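Local coordinates for protein CT021 (Chlamydia trachomatis serovar L2, PDB 6UXD) that is of unknown function but belongs to a family grouped with LolA and LolB, which may point to a role in handling lipids or lipoproteins, at residues 78-83 against 89-94; 8-13 against 82-87. All coordinates share one frame; numbering follows the deposited sequence.

Contact 1: residues 78-83 against 89-94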
loop_
_atom_site.group_PDB
_atom_site.type_symbol
_atom_site.label_atom_id
_atom_site.label_comp_id
_atom_site.label_asym_id
_atom_site.label_seq_id
_atom_site.Cartn_x
_atom_site.Cartn_y
_atom_site.Cartn_z
ATOM N N LYS A 78 6.319 2.554 12.955
ATOM C CA LYS A 78 5.436 3.705 12.822
ATOM C C LYS A 78 4.080 3.249 12.295
ATOM O O LYS A 78 3.992 2.305 11.507
ATOM C CB LYS A 78 6.026 4.750 11.871
ATOM N N VAL A 79 3.018 3.930 12.725
ATOM C CA VAL A 79 1.658 3.546 12.359
ATOM C C VAL A 79 0.892 4.786 11.941
ATOM O O VAL A 79 0.654 5.679 12.764
ATOM C CB VAL A 79 0.926 2.837 13.508
ATOM C CG1 VAL A 79 -0.450 2.406 13.047
ATOM C CG2 VAL A 79 1.734 1.654 14.007
ATOM N N TYR A 80 0.464 4.824 10.685
ATOM C CA TYR A 80 -0.292 5.943 10.145
ATOM C C TYR A 80 -1.739 5.547 9.874
ATOM O O TYR A 80 -2.056 4.389 9.578
ATOM C CB TYR A 80 0.351 6.452 8.862
ATOM C CG TYR A 80 1.746 6.972 9.075
ATOM C CD1 TYR A 80 1.955 8.242 9.590
ATOM C CD2 TYR A 80 2.856 6.194 8.773
ATOM C CE1 TYR A 80 3.226 8.728 9.796
ATOM C CE2 TYR A 80 4.140 6.673 8.977
ATOM C CZ TYR A 80 4.315 7.942 9.488
ATOM O OH TYR A 80 5.576 8.439 9.702
ATOM N N LEU A 81 -2.620 6.521 10.002
ATOM C CA LEU A 81 -4.028 6.346 9.692
ATOM C C LEU A 81 -4.387 7.435 8.701
ATOM O O LEU A 81 -4.143 8.617 8.960
ATOM C CB LEU A 81 -4.882 6.414 10.959
ATOM C CG LEU A 81 -6.386 6.234 10.766
ATOM C CD1 LEU A 81 -6.684 4.855 10.162
ATOM C CD2 LEU A 81 -7.148 6.439 12.087
ATOM N N LEU A 82 -4.932 7.037 7.558
ATOM C CA LEU A 82 -5.282 7.955 6.488
ATOM C C LEU A 82 -6.791 8.035 6.386
ATOM O O LEU A 82 -7.465 7.003 6.317
ATOM C CB LEU A 82 -4.728 7.503 5.135
ATOM C CG LEU A 82 -3.272 7.803 4.814
ATOM C CD1 LEU A 82 -2.345 7.228 5.838
ATOM C CD2 LEU A 82 -2.953 7.250 3.432
ATOM N N ARG A 83 -7.307 9.245 6.350
ATOM C CA ARG A 83 -8.712 9.482 6.053
ATOM C C ARG A 83 -8.774 10.074 4.651
ATOM O O ARG A 83 -8.297 11.194 4.423
ATOM C CB ARG A 83 -9.346 10.419 7.082
ATOM C CG ARG A 83 -10.847 10.517 6.946
ATOM C CD ARG A 83 -11.398 11.697 7.728
ATOM N NE ARG A 83 -12.855 11.710 7.658
ATOM C CZ ARG A 83 -13.576 12.395 6.772
ATOM N NH1 ARG A 83 -12.997 13.168 5.858
ATOM N NH2 ARG A 83 -14.899 12.314 6.814
ATOM N N LEU A 89 -6.452 15.104 2.020
ATOM C CA LEU A 89 -6.070 13.961 2.831
ATOM C C LEU A 89 -5.744 14.398 4.253
ATOM O O LEU A 89 -5.077 15.410 4.476
ATOM C CB LEU A 89 -4.860 13.267 2.211
ATOM C CG LEU A 89 -4.411 12.005 2.953
ATOM C CD1 LEU A 89 -5.420 10.889 2.691
ATOM C CD2 LEU A 89 -2.998 11.586 2.549
ATOM N N MET A 90 -6.211 13.625 5.221
ATOM C CA MET A 90 -5.867 13.842 6.614
ATOM C C MET A 90 -5.165 12.602 7.135
ATOM O O MET A 90 -5.634 11.479 6.922
ATOM C CB MET A 90 -7.116 14.169 7.440
ATOM C CG MET A 90 -6.849 14.259 8.933
ATOM S SD MET A 90 -8.214 15.024 9.857
ATOM C CE MET A 90 -9.615 14.540 8.899
ATOM N N ILE A 91 -4.025 12.809 7.792
ATOM C CA ILE A 91 -3.189 11.733 8.286
ATOM C C ILE A 91 -3.082 11.857 9.795
ATOM O O ILE A 91 -2.954 12.961 10.329
ATOM C CB ILE A 91 -1.780 11.767 7.661
ATOM C CG1 ILE A 91 -1.868 11.686 6.139
ATOM C CG2 ILE A 91 -0.936 10.651 8.217
ATOM C CD1 ILE A 91 -0.497 11.641 5.482
ATOM N N PHE A 92 -3.082 10.716 10.469
ATOM C CA PHE A 92 -2.844 10.642 11.897
ATOM C C PHE A 92 -1.697 9.678 12.136
ATOM O O PHE A 92 -1.479 8.753 11.349
ATOM C CB PHE A 92 -4.067 10.147 12.652
ATOM C CG PHE A 92 -5.317 10.915 12.373
ATOM C CD1 PHE A 92 -6.055 10.689 11.217
ATOM C CD2 PHE A 92 -5.788 11.845 13.288
ATOM C CE1 PHE A 92 -7.221 11.387 10.968
ATOM C CE2 PHE A 92 -6.958 12.535 13.047
ATOM C CZ PHE A 92 -7.677 12.309 11.880
ATOM N N VAL A 93 -0.965 9.899 13.221
ATOM C CA VAL A 93 0.060 8.963 13.670
ATOM C C VAL A 93 -0.333 8.490 15.060
ATOM O O VAL A 93 -0.977 9.215 15.826
ATOM C CB VAL A 93 1.468 9.592 13.673
ATOM C CG1 VAL A 93 1.470 10.891 14.449
ATOM C CG2 VAL A 93 2.481 8.623 14.245
ATOM N N LEU A 94 0.018 7.250 15.372
ATOM C CA LEU A 94 -0.344 6.679 16.660
ATOM C C LEU A 94 0.696 7.108 17.675
ATOM O O LEU A 94 1.886 6.832 17.502
ATOM C CB LEU A 94 -0.428 5.163 16.575
ATOM C CG LEU A 94 -0.816 4.432 17.857
ATOM C CD1 LEU A 94 -2.229 4.764 18.244
ATOM C CD2 LEU A 94 -0.652 2.932 17.667
HETATM O O HOH W 1 3.074 5.313 15.504
#

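Contact 2: residues 8-13 against 82-87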
loop_
_atom_site.group_PDB
_atom_site.type_symbol
_atom_site.label_atom_id
_atom_site.label_comp_id
_atom_site.label_asym_id
_atom_site.label_seq_id
_atom_site.Cartn_x
_atom_site.Cartn_y
_atom_site.Cartn_z
ATOM N N SER A 8 -6.665 6.437 -11.249
ATOM C CA SER A 8 -5.649 6.929 -10.331
ATOM C C SER A 8 -5.525 5.910 -9.214
ATOM O O SER A 8 -6.409 5.069 -9.023
ATOM C CB SER A 8 -6.003 8.313 -9.756
ATOM O OG SER A 8 -7.149 8.222 -8.933
ATOM N N ILE A 9 -4.427 5.988 -8.464
ATOM C CA ILE A 9 -4.274 5.071 -7.329
ATOM C C ILE A 9 -5.382 5.293 -6.295
ATOM O O ILE A 9 -5.900 4.341 -5.705
ATOM C CB ILE A 9 -2.889 5.237 -6.689
ATOM C CG1 ILE A 9 -1.786 4.740 -7.637
ATOM C CG2 ILE A 9 -2.873 4.500 -5.360
ATOM C CD1 ILE A 9 -1.657 3.215 -7.651
ATOM N N GLN A 10 -5.744 6.551 -6.026
ATOM C CA GLN A 10 -6.814 6.781 -5.054
ATOM C C GLN A 10 -8.094 6.064 -5.476
ATOM O O GLN A 10 -8.679 5.297 -4.700
ATOM C CB GLN A 10 -7.080 8.277 -4.879
ATOM C CG GLN A 10 -8.046 8.545 -3.708
ATOM C CD GLN A 10 -8.144 10.011 -3.332
ATOM O OE1 GLN A 10 -7.132 10.677 -3.116
ATOM N NE2 GLN A 10 -9.365 10.515 -3.246
ATOM N N GLU A 11 -8.527 6.296 -6.721
ATOM C CA GLU A 11 -9.734 5.667 -7.254
ATOM C C GLU A 11 -9.667 4.145 -7.148
ATOM O O GLU A 11 -10.640 3.478 -6.763
ATOM C CB GLU A 11 -9.894 6.117 -8.710
ATOM C CG GLU A 11 -11.107 5.587 -9.439
ATOM C CD GLU A 11 -11.194 6.099 -10.874
ATOM O OE1 GLU A 11 -11.865 5.443 -11.700
ATOM O OE2 GLU A 11 -10.593 7.156 -11.173
ATOM N N LYS A 12 -8.523 3.571 -7.492
ATOM C CA LYS A 12 -8.410 2.122 -7.472
ATOM C C LYS A 12 -8.514 1.585 -6.051
ATOM O O LYS A 12 -9.228 0.610 -5.793
ATOM C CB LYS A 12 -7.084 1.727 -8.128
ATOM C CG LYS A 12 -6.844 0.259 -8.175
ATOM C CD LYS A 12 -7.761 -0.435 -9.151
ATOM C CE LYS A 12 -7.345 -1.930 -9.233
ATOM N NZ LYS A 12 -8.496 -2.772 -9.672
ATOM N N ILE A 13 -7.826 2.221 -5.108
ATOM C CA ILE A 13 -7.863 1.746 -3.729
ATOM C C ILE A 13 -9.222 1.968 -3.085
ATOM O O ILE A 13 -9.593 1.238 -2.154
ATOM C CB ILE A 13 -6.754 2.425 -2.900
ATOM C CG1 ILE A 13 -5.387 2.273 -3.601
ATOM C CG2 ILE A 13 -6.750 1.876 -1.488
ATOM C CD1 ILE A 13 -4.902 0.824 -3.789
ATOM N N LEU A 82 -4.932 7.037 7.558
ATOM C CA LEU A 82 -5.282 7.955 6.488
ATOM C C LEU A 82 -6.791 8.035 6.386
ATOM O O LEU A 82 -7.465 7.003 6.317
ATOM C CB LEU A 82 -4.728 7.503 5.135
ATOM C CG LEU A 82 -3.272 7.803 4.814
ATOM C CD1 LEU A 82 -2.345 7.228 5.838
ATOM C CD2 LEU A 82 -2.953 7.250 3.432
ATOM N N ARG A 83 -7.307 9.245 6.350
ATOM C CA ARG A 83 -8.712 9.482 6.053
ATOM C C ARG A 83 -8.774 10.074 4.651
ATOM O O ARG A 83 -8.297 11.194 4.423
ATOM C CB ARG A 83 -9.346 10.419 7.082
ATOM C CG ARG A 83 -10.847 10.517 6.946
ATOM C CD ARG A 83 -11.398 11.697 7.728
ATOM N NE ARG A 83 -12.855 11.710 7.658
ATOM C CZ ARG A 83 -13.576 12.395 6.772
ATOM N NH1 ARG A 83 -12.997 13.168 5.858
ATOM N NH2 ARG A 83 -14.899 12.314 6.814
ATOM N N ILE A 84 -9.377 9.332 3.724
ATOM C CA ILE A 84 -9.417 9.691 2.309
ATOM C C ILE A 84 -10.848 10.081 1.974
ATOM O O ILE A 84 -11.778 9.311 2.235
ATOM C CB ILE A 84 -8.933 8.531 1.415
ATOM C CG1 ILE A 84 -7.500 8.139 1.784
ATOM C CG2 ILE A 84 -9.010 8.926 -0.066
ATOM C CD1 ILE A 84 -7.040 6.783 1.253
ATOM N N SER A 85 -11.027 11.276 1.412
ATOM C CA SER A 85 -12.359 11.769 1.096
ATOM C C SER A 85 -12.285 12.686 -0.119
ATOM O O SER A 85 -11.228 12.854 -0.735
ATOM C CB SER A 85 -12.964 12.521 2.285
ATOM O OG SER A 85 -12.163 13.648 2.614
ATOM N N LYS A 86 -13.436 13.285 -0.456
ATOM C CA LYS A 86 -13.454 14.379 -1.423
ATOM C C LYS A 86 -12.555 15.521 -0.971
ATOM O O LYS A 86 -12.060 16.296 -1.797
ATOM C CB LYS A 86 -14.882 14.895 -1.616
ATOM C CG LYS A 86 -15.893 13.836 -2.038
ATOM N N ASN A 87 -12.330 15.635 0.324
ATOM C CA ASN A 87 -11.558 16.727 0.884
ATOM C C ASN A 87 -10.084 16.360 0.946
ATOM O O ASN A 87 -9.693 15.237 0.596
ATOM C CB ASN A 87 -12.126 17.076 2.254
ATOM C CG ASN A 87 -13.617 17.372 2.187
ATOM O OD1 ASN A 87 -14.425 16.747 2.876
ATOM N ND2 ASN A 87 -13.989 18.313 1.317
#

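Contact 1: residues 78-83 against 89-94
Leu81 and Phe92 form the central hydrogen-bonded pair of an antiparallel beta hairpin: Leu81 N donates to Phe92 O, and Phe92 N returns a bond to Leu81 O, both 2.8 Å. Arg83 N to Met90 O is equally short and almost straight (178°), whereas Met90 N to Arg83 O, at the turn end, is weak. At the other end Leu94 N reaches Val79 O, and one water links Val79 N to Leu94 O. CA-H...O contacts lie between these bonds, as from Tyr80 CA to Phe92 O (3.3 Å).

Side chains alternate between the two faces. On one, CD1 of the Tyr80 ring meets CG2 of Ile91 (4.0 Å) and, less closely, CB of Val93; Leu82 and Ile91 pack on Phe111 of helix 108-116. On the other, Phe92 presents a ring edge to Leu81 O (CD1 3.6 Å away). The extended Arg83 chain, CG anti to its N (chi1 -171°), lays CD against Met90 CE at 3.6 Å and sends its guanidinium on to a salt bridge with Glu41.

The hairpin rests on directional backbone bonds, with apolar packing on both faces and Arg83 tied to the connection between strands 29-38 and 43-50.

Contact 2: residues 8-13 against 82-87
A methyl group set against the flat of an amide is the main feature of the contact between Gln10 and Ile84. CG2 of Ile84 stands almost directly above the Gln10 carboxamide, 3.5 Å from CD and 3.6 Å from NE2, with OE1 a little farther off at 4.0 Å. The aliphatic part of the glutamine joins in through CG, 3.8 Å from the same methyl. The two side chains run past each other in opposite senses.

Torsions explain the meeting. Gln10 is extended, with CG opposite the backbone N (chi1 -171°), and so reaches from the first turn of helix 9-13 across to strand 79-84. In Ile84 it is CG2, the branch lying opposite the backbone N, that faces the glutamine; this buried side chain also touches Leu14, Val45 and Leu89.

Polar groups at the two ends are bonded locally. Ser8 is the N-cap of the helix, its OG accepting from Glu11 N at 3.2 Å, while Ser85 OG takes the backbone N of Asn87 at 3.0 Å in an ST turn. Gln10 NE2 comes toward Ser85 O, but 3.9 Å is too long for a hydrogen bond. Leu115 of helix 108-116 also touches the Gln10 side chain.

With just 112 Å² buried and no polar bond joining the segments, the helix and strand meet through dispersion: the glutamine offers the isoleucine methyl its carbon chain and amide face, and no directional bond between the two segments fixes their relative position.

Strand 79-84 carries both contacts: its length is paired with strand 90-95 in contact 1, and its Ile84 meets Gln10 of helix 9-13 in contact 2. The centres lie about 13 Å apart, and the two join directly where Leu89 CD1 packs on Ile84 CG1 at 3.6 Å. Leu82 and Arg83 belong to both ranges, although neither touches the segment 8-13. Helix 108-116 borders both contacts. They differ greatly in size, with 555 Å² buried in contact 1 against 112 Å² in contact 2. The function is unknown, and the coordinates give neither contact a ligand or catalytic group.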